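Local coordinates for cytochrome c-552/4 domain-containing protein (Ignicoccus hospitalis KIN4/I, PDB 4QO5) that binds eight c-type hemes as a membrane-associated octaheme cytochrome and probably carries electrons along them, its exact physiological role being unestablished, at residues K21-C26 and V77-C82; L312-F317 and T425-T430; N431-K436 and K503-M508. All blocks are in the same frame, centred on the assembly; numbering follows the deposited sequence.

How the contacts relate
Contact 1 (21-26 with 77-82) lies across the chain's centre from the other two: its centre is about 48 Å from that of contact 2 and about 57 Å from that of contact 3. It joins two heme-attachment helices, whereas contact 2 (312-317 with 425-430) packs the propionate-binding segment 312-317 of a different heme against helix 413-447. That helix continues directly into contact 3 (431-436 with 503-508), so contacts 2 and 3 have centres about 16 Å apart, and both reach the third subunit. Heme involvement differs between the two: backbone N-H groups of 312-317 grip the propionates in contact 2, whereas contact 3 lies away from the heme sites, the side chain of I505 being about 14 Å from a heme.

Contact 1: residues K21-C26 and V77-C82; sequences KTCLSC and VGCYEC. With HEC (heme c), chain C.
C23 and C79 face each other, each with its CA-CB bond directed at the opposite segment, and their CA atoms are 6.6 Å apart. The touch is staggered: C23 CB lies 3.7 Å from C79 SG, while C23 SG passes over C79 CB at 3.7 Å. Each sulfur sits beside its own backbone N with a first torsion displaced from the usual staggered value, -32° at C23 and -33° at C79, consistent with both being tied to a heme. L24 adds a methyl from the flank, its CD2 reaching C79 SG at 3.8 Å. Y80 contributes chiefly its CB, 4.2 Å from C23 SG, since its ring leads away. Across the two segments the contact is therefore apolar, with sulfur at its middle. Polar ties lie alongside: T20 bonds both Y80 N and E81 OE2, linking the start of helix 79-83 to helix 18-30. C79 and C82 are joined to one heme through CAB and CAC, although the modelled bonds are stretched, and C23 and C26 hold another. With H27 and H83 as axial ligands, these are two CXXCH heme-attachment motifs packed together, characteristic of multiheme cytochromes c.

Contact 2: residues L312-F317 and T425-T430; sequences LWVRLF and TQIEET. With HEC (heme c), chain H.
I427 meets V314 tip to tip, its CD1 lying 3.8 Å from V314 CG1 and almost as near CG2, so one methyl faces both valine branches. The isoleucine's CG1 turns beside its backbone N (chi1 -74°) and the chain then extends, carrying CD1 away from the helix. L316 crosses that side chain at about a right angle, with CD2 4.1 Å from the same CD1. Behind this apolar touch, segment 312-317 wraps the propionates of a heme. W313 N donates to heme O2D at 2.8 Å. V314 N donates to the same heme O2D at 3.1 Å, nearly straight at 176°. The other propionate is held by L316 N to O2A (2.9 Å) and by F317 N to O1A, a more bent bond. W313 also turns its indole over the first carboxylate: with CG between backbone N and carbonyl carbon (chi1 51°), one ring face receives O2D 3.3 Å above its plane, towards the rim. Replacing W313 with an alanine would probably keep the backbone bonds but leave that side of O2D and the nearby CBD without their aromatic cover. R315 brings its guanidinium edge near O1A, in plane, while NH2 bonds a propionate of another heme. Strand 314-315 pairs antiparallel with 323-324, W313 packs on helix 393-407, and F317 meets helix 464-485; helix 413-447 presents I427 to the strand while its E429 bonds T161 of the third subunit.

Contact 3: residues N431-K436 and K503-M508; sequences NKATLK and KDIEHM
Apolar packing carries the contact between K436 and I505, whose CA atoms are 7.7 Å apart. The lysine lays its aliphatic chain across the isoleucine, the two side chains crossing at about a right angle. Its CE comes to 3.6 Å from I505 CG2, and its CD lies 4.0 Å from I505 CD1, so neighbouring methylenes rest on both branches of the isoleucine. K436 can span this distance because its chain starts away from the backbone N (chi1 -172°) and stays extended through CE, bending only at the last torsion (chi4 76°). In I505, CG2 stands anti to the backbone N while CG1 lies beside it and the chain extends to CD1, so both methyls reach the lysine. A433, one helical turn before K436, adds a looser touch, its CB 4.4 Å from I505 CD1. Three residues thus account for the packing, with I505 fitted against two successive turns of the facing helix.

Polar interactions lie around this hydrophobic centre. The amine of K436 donates to T150 O of the third subunit, so the methylenes lie on I505 while the charged end serves the subunit interface. E506 is of opposite charge, but its OE2 is 6.5 Å from K436 NZ, too far for a direct pairing, and it makes a salt bridge with K509 instead. K503 forms a salt bridge to E471 of the third subunit.

Within the fold, the contact joins helix 413-447 to helix 498-520. I505 also packs on T437 and L440, continuing the seam along helix 413-447. Helix 464-485 borders both partners: T434 bonds S477, and D504 packs on L468 and S472. On the subunit side, A433 meets F149 of the third subunit and H507 stacks its ring with Y464 of that same neighbour.

Contact 1: residues K21-C26 and V77-C82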
loop_
_atom_site.group_PDB
_atom_site.type_symbol
_atom_site.label_atom_id
_atom_site.label_comp_id
_atom_site.label_asym_id
_atom_site.label_seq_id
_atom_site.Cartn_x
_atom_site.Cartn_y
_atom_site.Cartn_z
ATOM N N LYS A 21 32.630 28.050 -4.366
ATOM C CA LYS A 21 33.022 28.301 -2.985
ATOM C C LYS A 21 32.238 29.470 -2.397
ATOM O O LYS A 21 31.890 29.461 -1.225
ATOM C CB LYS A 21 34.525 28.565 -2.854
ATOM C CG LYS A 21 35.389 27.319 -3.000
ATOM C CD LYS A 21 36.848 27.633 -2.662
ATOM C CE LYS A 21 37.629 26.374 -2.308
ATOM N NZ LYS A 21 39.029 26.686 -1.875
ATOM N N THR A 22 31.952 30.465 -3.226
ATOM C CA THR A 22 31.134 31.587 -2.792
ATOM C C THR A 22 29.683 31.165 -2.534
ATOM O O THR A 22 29.105 31.521 -1.496
ATOM C CB THR A 22 31.203 32.739 -3.797
ATOM O OG1 THR A 22 32.576 33.128 -3.971
ATOM C CG2 THR A 22 30.411 33.930 -3.286
ATOM N N CYS A 23 29.098 30.394 -3.446
ATOM C CA CYS A 23 27.743 29.880 -3.225
ATOM C C CYS A 23 27.676 29.090 -1.926
ATOM O O CYS A 23 26.746 29.256 -1.136
ATOM C CB CYS A 23 27.288 28.931 -4.328
ATOM S SG CYS A 23 27.929 29.250 -5.974
ATOM N N LEU A 24 28.646 28.201 -1.727
ATOM C CA LEU A 24 28.624 27.326 -0.555
ATOM C C LEU A 24 28.750 28.103 0.733
ATOM O O LEU A 24 28.133 27.747 1.740
ATOM C CB LEU A 24 29.767 26.322 -0.604
ATOM C CG LEU A 24 29.647 25.267 -1.699
ATOM C CD1 LEU A 24 30.926 24.443 -1.756
ATOM C CD2 LEU A 24 28.429 24.382 -1.436
ATOM N N SER A 25 29.581 29.140 0.720
ATOM C CA SER A 25 29.856 29.871 1.953
ATOM C C SER A 25 28.580 30.495 2.487
ATOM O O SER A 25 28.427 30.697 3.695
ATOM C CB SER A 25 30.950 30.920 1.754
ATOM O OG SER A 25 30.495 31.972 0.924
ATOM N N CYS A 26 27.642 30.775 1.590
ATOM C CA CYS A 26 26.369 31.311 2.031
ATOM C C CYS A 26 25.278 30.257 2.188
ATOM O O CYS A 26 24.548 30.246 3.186
ATOM C CB CYS A 26 25.876 32.396 1.104
ATOM S SG CYS A 26 24.514 33.234 1.893
ATOM N N VAL A 77 31.412 19.298 -9.981
ATOM C CA VAL A 77 30.178 19.899 -10.471
ATOM C C VAL A 77 29.422 20.502 -9.283
ATOM O O VAL A 77 28.630 19.814 -8.618
ATOM C CB VAL A 77 29.304 18.857 -11.144
ATOM C CG1 VAL A 77 28.143 19.511 -11.879
ATOM C CG2 VAL A 77 30.136 18.027 -12.086
ATOM N N GLY A 78 29.699 21.779 -9.033
ATOM C CA GLY A 78 29.141 22.514 -7.908
ATOM C C GLY A 78 27.992 23.418 -8.321
ATOM O O GLY A 78 27.573 23.414 -9.483
ATOM N N CYS A 79 27.481 24.184 -7.361
ATOM C CA CYS A 79 26.315 25.042 -7.556
ATOM C C CYS A 79 26.446 25.918 -8.811
ATOM O O CYS A 79 25.509 26.050 -9.591
ATOM C CB CYS A 79 26.142 25.974 -6.344
ATOM S SG CYS A 79 26.650 25.268 -4.721
ATOM N N TYR A 80 27.610 26.523 -8.994
ATOM C CA TYR A 80 27.781 27.428 -10.123
ATOM C C TYR A 80 27.912 26.670 -11.443
ATOM O O TYR A 80 27.482 27.154 -12.493
ATOM C CB TYR A 80 28.982 28.342 -9.904
ATOM C CG TYR A 80 29.195 29.289 -11.067
ATOM C CD1 TYR A 80 28.409 30.424 -11.200
ATOM C CD2 TYR A 80 30.153 29.024 -12.040
ATOM C CE1 TYR A 80 28.585 31.295 -12.264
ATOM C CE2 TYR A 80 30.334 29.892 -13.112
ATOM C CZ TYR A 80 29.543 31.022 -13.210
ATOM O OH TYR A 80 29.698 31.894 -14.264
ATOM N N GLU A 81 28.480 25.466 -11.383
ATOM C CA GLU A 81 28.720 24.693 -12.595
ATOM C C GLU A 81 27.402 24.342 -13.282
ATOM O O GLU A 81 27.314 24.396 -14.501
ATOM C CB GLU A 81 29.564 23.443 -12.310
ATOM C CG GLU A 81 31.043 23.739 -12.033
ATOM C CD GLU A 81 31.266 24.698 -10.857
ATOM O OE1 GLU A 81 31.856 25.785 -11.068
ATOM O OE2 GLU A 81 30.861 24.369 -9.718
ATOM N N CYS A 82 26.371 24.020 -12.510
ATOM C CA CYS A 82 25.027 23.815 -13.083
ATOM C C CYS A 82 24.203 25.087 -13.275
ATOM O O CYS A 82 23.706 25.355 -14.364
ATOM C CB CYS A 82 24.230 22.817 -12.250
ATOM S SG CYS A 82 24.895 21.175 -12.505
HETATM FE FE HEC C . 20.600 23.183 -7.692
HETATM C CHA HEC C . 17.244 23.742 -8.191
HETATM C CHB HEC C . 20.565 25.540 -5.163
HETATM C CHC HEC C . 23.791 22.515 -7.150
HETATM C CHD HEC C . 20.633 21.042 -10.370
HETATM N NA HEC C . 19.203 24.359 -6.814
HETATM C C1A HEC C . 17.862 24.438 -7.193
HETATM C C2A HEC C . 17.194 25.408 -6.367
HETATM C C3A HEC C . 18.093 25.898 -5.522
HETATM C C4A HEC C . 19.367 25.257 -5.780
HETATM C CMA HEC C . 17.827 26.960 -4.433
HETATM C CAA HEC C . 15.705 25.818 -6.500
HETATM C CBA HEC C . 14.711 24.715 -6.178
HETATM C CGA HEC C . 14.525 24.704 -4.691
HETATM O O1A HEC C . 14.456 23.580 -4.126
HETATM O O2A HEC C . 14.468 25.810 -4.082
HETATM N NB HEC C . 21.869 23.955 -6.501
HETATM C C1B HEC C . 21.684 24.825 -5.436
HETATM C C2B HEC C . 22.840 24.805 -4.585
HETATM C C3B HEC C . 23.662 23.908 -5.150
HETATM C C4B HEC C . 23.105 23.400 -6.352
HETATM C CMB HEC C . 22.940 25.619 -3.265
HETATM C CAB HEC C . 24.976 23.269 -4.741
HETATM C CBB HEC C . 25.027 22.988 -3.199
HETATM N NC HEC C . 21.957 22.046 -8.602
HETATM C C1C HEC C . 23.271 21.907 -8.243
HETATM C C2C HEC C . 23.990 21.189 -9.265
HETATM C C3C HEC C . 23.024 20.624 -10.009
HETATM C C4C HEC C . 21.798 21.261 -9.701
HETATM C CMC HEC C . 25.441 20.701 -8.991
HETATM C CAC HEC C . 22.990 19.654 -11.217
HETATM C CBC HEC C . 24.013 18.485 -11.156
HETATM N ND HEC C . 19.191 22.539 -9.013
HETATM C C1D HEC C . 19.438 21.598 -10.011
HETATM C C2D HEC C . 18.233 21.242 -10.716
HETATM C C3D HEC C . 17.152 22.091 -10.065
HETATM C C4D HEC C . 17.843 22.860 -9.039
HETATM C CMD HEC C . 18.199 20.196 -11.867
HETATM C CAD HEC C . 15.625 22.199 -10.341
HETATM C CBD HEC C . 15.138 21.650 -11.668
HETATM C CGD HEC C . 14.807 20.174 -11.520
HETATM O O1D HEC C . 14.378 19.566 -12.522
HETATM O O2D HEC C . 14.965 19.611 -10.407
#

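Contact 2: residues L312-F317 and T425-T430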
loop_
_atom_site.group_PDB
_atom_site.type_symbol
_atom_site.label_atom_id
_atom_site.label_comp_id
_atom_site.label_asym_id
_atom_site.label_seq_id
_atom_site.Cartn_x
_atom_site.Cartn_y
_atom_site.Cartn_z
ATOM N N LEU A 312 10.573 -2.130 -24.792
ATOM C CA LEU A 312 9.200 -2.625 -24.769
ATOM C C LEU A 312 8.728 -3.080 -26.146
ATOM O O LEU A 312 8.925 -2.366 -27.139
ATOM C CB LEU A 312 8.271 -1.529 -24.242
ATOM C CG LEU A 312 8.709 -0.844 -22.950
ATOM C CD1 LEU A 312 7.841 0.398 -22.677
ATOM C CD2 LEU A 312 8.654 -1.810 -21.766
ATOM N N TRP A 313 8.102 -4.254 -26.222
ATOM C CA TRP A 313 7.594 -4.711 -27.522
ATOM C C TRP A 313 6.094 -4.453 -27.649
ATOM O O TRP A 313 5.570 -4.297 -28.744
ATOM C CB TRP A 313 7.909 -6.201 -27.782
ATOM C CG TRP A 313 7.519 -7.196 -26.677
ATOM C CD1 TRP A 313 6.438 -8.048 -26.679
ATOM C CD2 TRP A 313 8.233 -7.464 -25.455
ATOM N NE1 TRP A 313 6.434 -8.811 -25.531
ATOM C CE2 TRP A 313 7.520 -8.473 -24.764
ATOM C CE3 TRP A 313 9.396 -6.945 -24.876
ATOM C CZ2 TRP A 313 7.937 -8.971 -23.522
ATOM C CZ3 TRP A 313 9.814 -7.445 -23.646
ATOM C CH2 TRP A 313 9.081 -8.451 -22.982
ATOM N N VAL A 314 5.398 -4.444 -26.519
ATOM C CA VAL A 314 3.946 -4.281 -26.559
ATOM C C VAL A 314 3.484 -3.311 -25.479
ATOM O O VAL A 314 3.855 -3.444 -24.313
ATOM C CB VAL A 314 3.227 -5.639 -26.418
ATOM C CG1 VAL A 314 3.642 -6.348 -25.106
ATOM C CG2 VAL A 314 1.711 -5.460 -26.504
ATOM N N ARG A 315 2.694 -2.316 -25.866
ATOM C CA ARG A 315 2.207 -1.333 -24.887
ATOM C C ARG A 315 1.092 -1.951 -24.058
ATOM O O ARG A 315 0.016 -2.250 -24.582
ATOM C CB ARG A 315 1.697 -0.067 -25.587
ATOM C CG ARG A 315 1.346 1.077 -24.608
ATOM C CD ARG A 315 2.522 2.017 -24.458
ATOM N NE ARG A 315 2.382 3.002 -23.382
ATOM C CZ ARG A 315 2.052 4.276 -23.571
ATOM N NH1 ARG A 315 1.795 4.745 -24.793
ATOM N NH2 ARG A 315 1.985 5.096 -22.533
ATOM N N LEU A 316 1.355 -2.147 -22.767
ATOM C CA LEU A 316 0.390 -2.776 -21.858
ATOM C C LEU A 316 -0.674 -1.796 -21.377
ATOM O O LEU A 316 -1.724 -2.219 -20.891
ATOM C CB LEU A 316 1.098 -3.365 -20.633
ATOM C CG LEU A 316 2.166 -4.436 -20.868
ATOM C CD1 LEU A 316 2.603 -5.027 -19.523
ATOM C CD2 LEU A 316 1.680 -5.529 -21.827
ATOM N N PHE A 317 -0.386 -0.492 -21.489
ATOM C CA PHE A 317 -1.342 0.558 -21.165
ATOM C C PHE A 317 -2.324 0.681 -22.324
ATOM O O PHE A 317 -1.960 1.135 -23.417
ATOM C CB PHE A 317 -0.579 1.873 -20.969
ATOM C CG PHE A 317 -1.378 2.983 -20.344
ATOM C CD1 PHE A 317 -1.904 3.995 -21.129
ATOM C CD2 PHE A 317 -1.545 3.053 -18.967
ATOM C CE1 PHE A 317 -2.611 5.039 -20.575
ATOM C CE2 PHE A 317 -2.251 4.100 -18.399
ATOM C CZ PHE A 317 -2.782 5.102 -19.202
ATOM N N THR A 425 -1.271 -14.238 -23.844
ATOM C CA THR A 425 -2.646 -14.715 -23.682
ATOM C C THR A 425 -3.477 -13.702 -22.894
ATOM O O THR A 425 -4.670 -13.518 -23.160
ATOM C CB THR A 425 -2.742 -16.111 -23.002
ATOM O OG1 THR A 425 -2.504 -15.997 -21.591
ATOM C CG2 THR A 425 -1.762 -17.112 -23.640
ATOM N N GLN A 426 -2.842 -13.037 -21.936
ATOM C CA GLN A 426 -3.550 -12.028 -21.143
ATOM C C GLN A 426 -3.837 -10.750 -21.916
ATOM O O GLN A 426 -4.869 -10.107 -21.700
ATOM C CB GLN A 426 -2.810 -11.746 -19.834
ATOM C CG GLN A 426 -2.797 -12.975 -18.955
ATOM C CD GLN A 426 -4.186 -13.569 -18.806
ATOM O OE1 GLN A 426 -5.032 -13.028 -18.084
ATOM N NE2 GLN A 426 -4.438 -14.678 -19.504
ATOM N N ILE A 427 -2.940 -10.412 -22.840
ATOM C CA ILE A 427 -3.150 -9.295 -23.761
ATOM C C ILE A 427 -4.374 -9.606 -24.612
ATOM O O ILE A 427 -5.260 -8.771 -24.762
ATOM C CB ILE A 427 -1.900 -9.056 -24.642
ATOM C CG1 ILE A 427 -0.798 -8.401 -23.798
ATOM C CG2 ILE A 427 -2.228 -8.193 -25.881
ATOM C CD1 ILE A 427 0.583 -8.495 -24.409
ATOM N N GLU A 428 -4.433 -10.829 -25.140
ATOM C CA GLU A 428 -5.564 -11.267 -25.952
ATOM C C GLU A 428 -6.872 -11.251 -25.165
ATOM O O GLU A 428 -7.894 -10.765 -25.649
ATOM C CB GLU A 428 -5.324 -12.683 -26.489
ATOM C CG GLU A 428 -6.586 -13.299 -27.083
ATOM C CD GLU A 428 -6.578 -14.816 -27.062
ATOM O OE1 GLU A 428 -5.614 -15.410 -27.593
ATOM O OE2 GLU A 428 -7.532 -15.413 -26.508
ATOM N N GLU A 429 -6.850 -11.814 -23.963
ATOM C CA GLU A 429 -8.069 -11.906 -23.159
ATOM C C GLU A 429 -8.537 -10.545 -22.640
ATOM O O GLU A 429 -9.722 -10.220 -22.717
ATOM C CB GLU A 429 -7.903 -12.934 -22.037
ATOM C CG GLU A 429 -7.811 -14.340 -22.628
ATOM C CD GLU A 429 -7.487 -15.422 -21.620
ATOM O OE1 GLU A 429 -7.293 -15.100 -20.426
ATOM O OE2 GLU A 429 -7.422 -16.603 -22.039
ATOM N N THR A 430 -7.618 -9.732 -22.144
ATOM C CA THR A 430 -8.034 -8.411 -21.665
ATOM C C THR A 430 -8.543 -7.544 -22.804
ATOM O O THR A 430 -9.496 -6.778 -22.624
ATOM C CB THR A 430 -6.927 -7.663 -20.894
ATOM O OG1 THR A 430 -5.743 -7.601 -21.695
ATOM C CG2 THR A 430 -6.637 -8.376 -19.568
HETATM FE FE HEC H . 8.331 -3.500 -15.680
HETATM C CHA HEC H . 6.226 -3.617 -18.407
HETATM C CHB HEC H . 7.565 -0.206 -15.169
HETATM C CHC HEC H . 9.782 -3.667 -12.633
HETATM C CHD HEC H . 9.814 -6.360 -16.606
HETATM N NA HEC H . 7.149 -2.179 -16.617
HETATM C C1A HEC H . 6.289 -2.442 -17.674
HETATM C C2A HEC H . 5.460 -1.280 -17.881
HETATM C C3A HEC H . 5.804 -0.345 -16.977
HETATM C C4A HEC H . 6.887 -0.878 -16.172
HETATM C CMA HEC H . 5.210 1.074 -16.799
HETATM C CAA HEC H . 4.351 -1.197 -18.953
HETATM C CBA HEC H . 4.823 -0.292 -20.099
HETATM C CGA HEC H . 3.798 -0.472 -21.188
HETATM O O1A HEC H . 2.734 0.196 -21.134
HETATM O O2A HEC H . 4.033 -1.325 -22.085
HETATM N NB HEC H . 8.667 -2.164 -14.242
HETATM C C1B HEC H . 8.154 -0.888 -14.161
HETATM C C2B HEC H . 8.220 -0.453 -12.811
HETATM C C3B HEC H . 8.787 -1.465 -12.141
HETATM C C4B HEC H . 9.110 -2.531 -13.021
HETATM C CMB HEC H . 7.701 0.952 -12.380
HETATM C CAB HEC H . 9.114 -1.751 -10.688
HETATM C CBB HEC H . 8.089 -1.164 -9.712
HETATM N NC HEC H . 9.627 -4.658 -14.825
HETATM C C1C HEC H . 10.056 -4.676 -13.512
HETATM C C2C HEC H . 11.016 -5.746 -13.333
HETATM C C3C HEC H . 10.731 -6.592 -14.342
HETATM C C4C HEC H . 10.032 -5.863 -15.348
HETATM C CMC HEC H . 11.400 -6.150 -11.893
HETATM C CAC HEC H . 11.260 -7.985 -14.754
HETATM C CBC HEC H . 11.707 -8.941 -13.638
HETATM N ND HEC H . 8.066 -4.780 -17.267
HETATM C C1D HEC H . 8.789 -5.952 -17.416
HETATM C C2D HEC H . 8.325 -6.653 -18.574
HETATM C C3D HEC H . 7.188 -5.815 -19.119
HETATM C C4D HEC H . 7.103 -4.655 -18.253
HETATM C CMD HEC H . 8.847 -8.008 -19.102
HETATM C CAD HEC H . 6.353 -6.066 -20.380
HETATM C CBD HEC H . 7.208 -5.443 -21.503
HETATM C CGD HEC H . 6.320 -5.001 -22.634
HETATM O O1D HEC H . 5.124 -4.732 -22.375
HETATM O O2D HEC H . 6.795 -4.916 -23.800
#

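Contact 3: residues N431-K436 and K503-M508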
loop_
_atom_site.group_PDB
_atom_site.type_symbol
_atom_site.label_atom_id
_atom_site.label_comp_id
_atom_site.label_asym_id
_atom_site.label_seq_id
_atom_site.Cartn_x
_atom_site.Cartn_y
_atom_site.Cartn_z
ATOM N N ASN A 431 -7.927 -7.670 -23.984
ATOM C CA ASN A 431 -8.408 -6.912 -25.120
ATOM C C ASN A 431 -9.840 -7.324 -25.487
ATOM O O ASN A 431 -10.643 -6.476 -25.868
ATOM C CB ASN A 431 -7.452 -7.034 -26.330
ATOM C CG ASN A 431 -6.275 -6.064 -26.255
ATOM O OD1 ASN A 431 -6.183 -5.235 -25.343
ATOM N ND2 ASN A 431 -5.388 -6.140 -27.243
ATOM N N LYS A 432 -10.168 -8.615 -25.369
ATOM C CA LYS A 432 -11.536 -9.050 -25.679
ATOM C C LYS A 432 -12.525 -8.526 -24.631
ATOM O O LYS A 432 -13.661 -8.178 -24.957
ATOM C CB LYS A 432 -11.634 -10.585 -25.769
ATOM C CG LYS A 432 -10.990 -11.195 -27.015
ATOM C CD LYS A 432 -11.785 -10.850 -28.265
ATOM C CE LYS A 432 -11.308 -11.657 -29.474
ATOM N NZ LYS A 432 -9.842 -11.511 -29.694
ATOM N N ALA A 433 -12.105 -8.496 -23.372
ATOM C CA ALA A 433 -12.969 -7.970 -22.310
ATOM C C ALA A 433 -13.240 -6.481 -22.542
ATOM O O ALA A 433 -14.354 -6.002 -22.335
ATOM C CB ALA A 433 -12.345 -8.192 -20.928
ATOM N N THR A 434 -12.216 -5.765 -22.997
ATOM C CA THR A 434 -12.328 -4.344 -23.314
ATOM C C THR A 434 -13.263 -4.116 -24.506
ATOM O O THR A 434 -14.021 -3.148 -24.541
ATOM C CB THR A 434 -10.942 -3.745 -23.568
ATOM O OG1 THR A 434 -10.172 -3.846 -22.365
ATOM C CG2 THR A 434 -11.030 -2.266 -23.980
ATOM N N LEU A 435 -13.234 -5.020 -25.477
ATOM C CA LEU A 435 -14.158 -4.909 -26.600
ATOM C C LEU A 435 -15.589 -5.094 -26.106
ATOM O O LEU A 435 -16.522 -4.444 -26.594
ATOM C CB LEU A 435 -13.821 -5.937 -27.695
ATOM C CG LEU A 435 -14.792 -6.019 -28.875
ATOM C CD1 LEU A 435 -14.923 -4.668 -29.578
ATOM C CD2 LEU A 435 -14.328 -7.100 -29.868
ATOM N N LYS A 436 -15.766 -5.990 -25.139
ATOM C CA LYS A 436 -17.090 -6.259 -24.587
ATOM C C LYS A 436 -17.657 -5.028 -23.872
ATOM O O LYS A 436 -18.813 -4.664 -24.082
ATOM C CB LYS A 436 -17.047 -7.455 -23.631
ATOM C CG LYS A 436 -18.430 -7.916 -23.163
ATOM C CD LYS A 436 -18.331 -9.145 -22.275
ATOM C CE LYS A 436 -19.700 -9.602 -21.802
ATOM N NZ LYS A 436 -20.467 -10.297 -22.866
ATOM N N LYS A 503 -16.565 -8.002 -12.739
ATOM C CA LYS A 503 -17.555 -7.237 -11.983
ATOM C C LYS A 503 -17.996 -5.987 -12.760
ATOM O O LYS A 503 -19.188 -5.660 -12.832
ATOM C CB LYS A 503 -16.987 -6.828 -10.622
ATOM C CG LYS A 503 -17.951 -6.034 -9.763
ATOM C CD LYS A 503 -17.304 -5.669 -8.437
ATOM C CE LYS A 503 -18.080 -4.578 -7.731
ATOM N NZ LYS A 503 -17.393 -4.138 -6.482
ATOM N N ASP A 504 -17.029 -5.300 -13.354
ATOM C CA ASP A 504 -17.325 -4.091 -14.119
ATOM C C ASP A 504 -18.253 -4.380 -15.304
ATOM O O ASP A 504 -19.217 -3.651 -15.534
ATOM C CB ASP A 504 -16.030 -3.454 -14.604
ATOM C CG ASP A 504 -16.206 -2.004 -14.993
ATOM O OD1 ASP A 504 -17.183 -1.372 -14.540
ATOM O OD2 ASP A 504 -15.357 -1.497 -15.748
ATOM N N ILE A 505 -17.969 -5.453 -16.043
ATOM C CA ILE A 505 -18.839 -5.887 -17.131
ATOM C C ILE A 505 -20.267 -6.074 -16.643
ATOM O O ILE A 505 -21.218 -5.564 -17.239
ATOM C CB ILE A 505 -18.327 -7.195 -17.776
ATOM C CG1 ILE A 505 -17.016 -6.922 -18.534
ATOM C CG2 ILE A 505 -19.377 -7.774 -18.718
ATOM C CD1 ILE A 505 -16.290 -8.187 -19.000
ATOM N N GLU A 506 -20.417 -6.788 -15.534
ATOM C CA GLU A 506 -21.739 -7.025 -14.976
ATOM C C GLU A 506 -22.355 -5.757 -14.397
ATOM O O GLU A 506 -23.563 -5.574 -14.448
ATOM C CB GLU A 506 -21.682 -8.128 -13.925
ATOM C CG GLU A 506 -21.306 -9.470 -14.513
ATOM C CD GLU A 506 -22.263 -9.916 -15.606
ATOM O OE1 GLU A 506 -23.474 -9.601 -15.510
ATOM O OE2 GLU A 506 -21.810 -10.585 -16.562
ATOM N N HIS A 507 -21.524 -4.880 -13.859
ATOM C CA HIS A 507 -22.027 -3.605 -13.348
ATOM C C HIS A 507 -22.654 -2.799 -14.486
ATOM O O HIS A 507 -23.786 -2.314 -14.365
ATOM C CB HIS A 507 -20.935 -2.871 -12.566
ATOM C CG HIS A 507 -21.391 -1.611 -11.893
ATOM N ND1 HIS A 507 -22.655 -1.479 -11.354
ATOM C CD2 HIS A 507 -20.686 -0.549 -11.444
ATOM C CE1 HIS A 507 -22.748 -0.310 -10.745
ATOM N NE2 HIS A 507 -21.568 0.267 -10.767
ATOM N N MET A 508 -21.957 -2.717 -15.615
ATOM C CA MET A 508 -22.533 -2.065 -16.789
ATOM C C MET A 508 -23.829 -2.729 -17.260
ATOM O O MET A 508 -24.801 -2.042 -17.585
ATOM C CB MET A 508 -21.513 -1.994 -17.926
ATOM C CG MET A 508 -20.239 -1.251 -17.544
ATOM S SD MET A 508 -19.127 -1.124 -18.958
ATOM C CE MET A 508 -20.053 -0.023 -20.034
#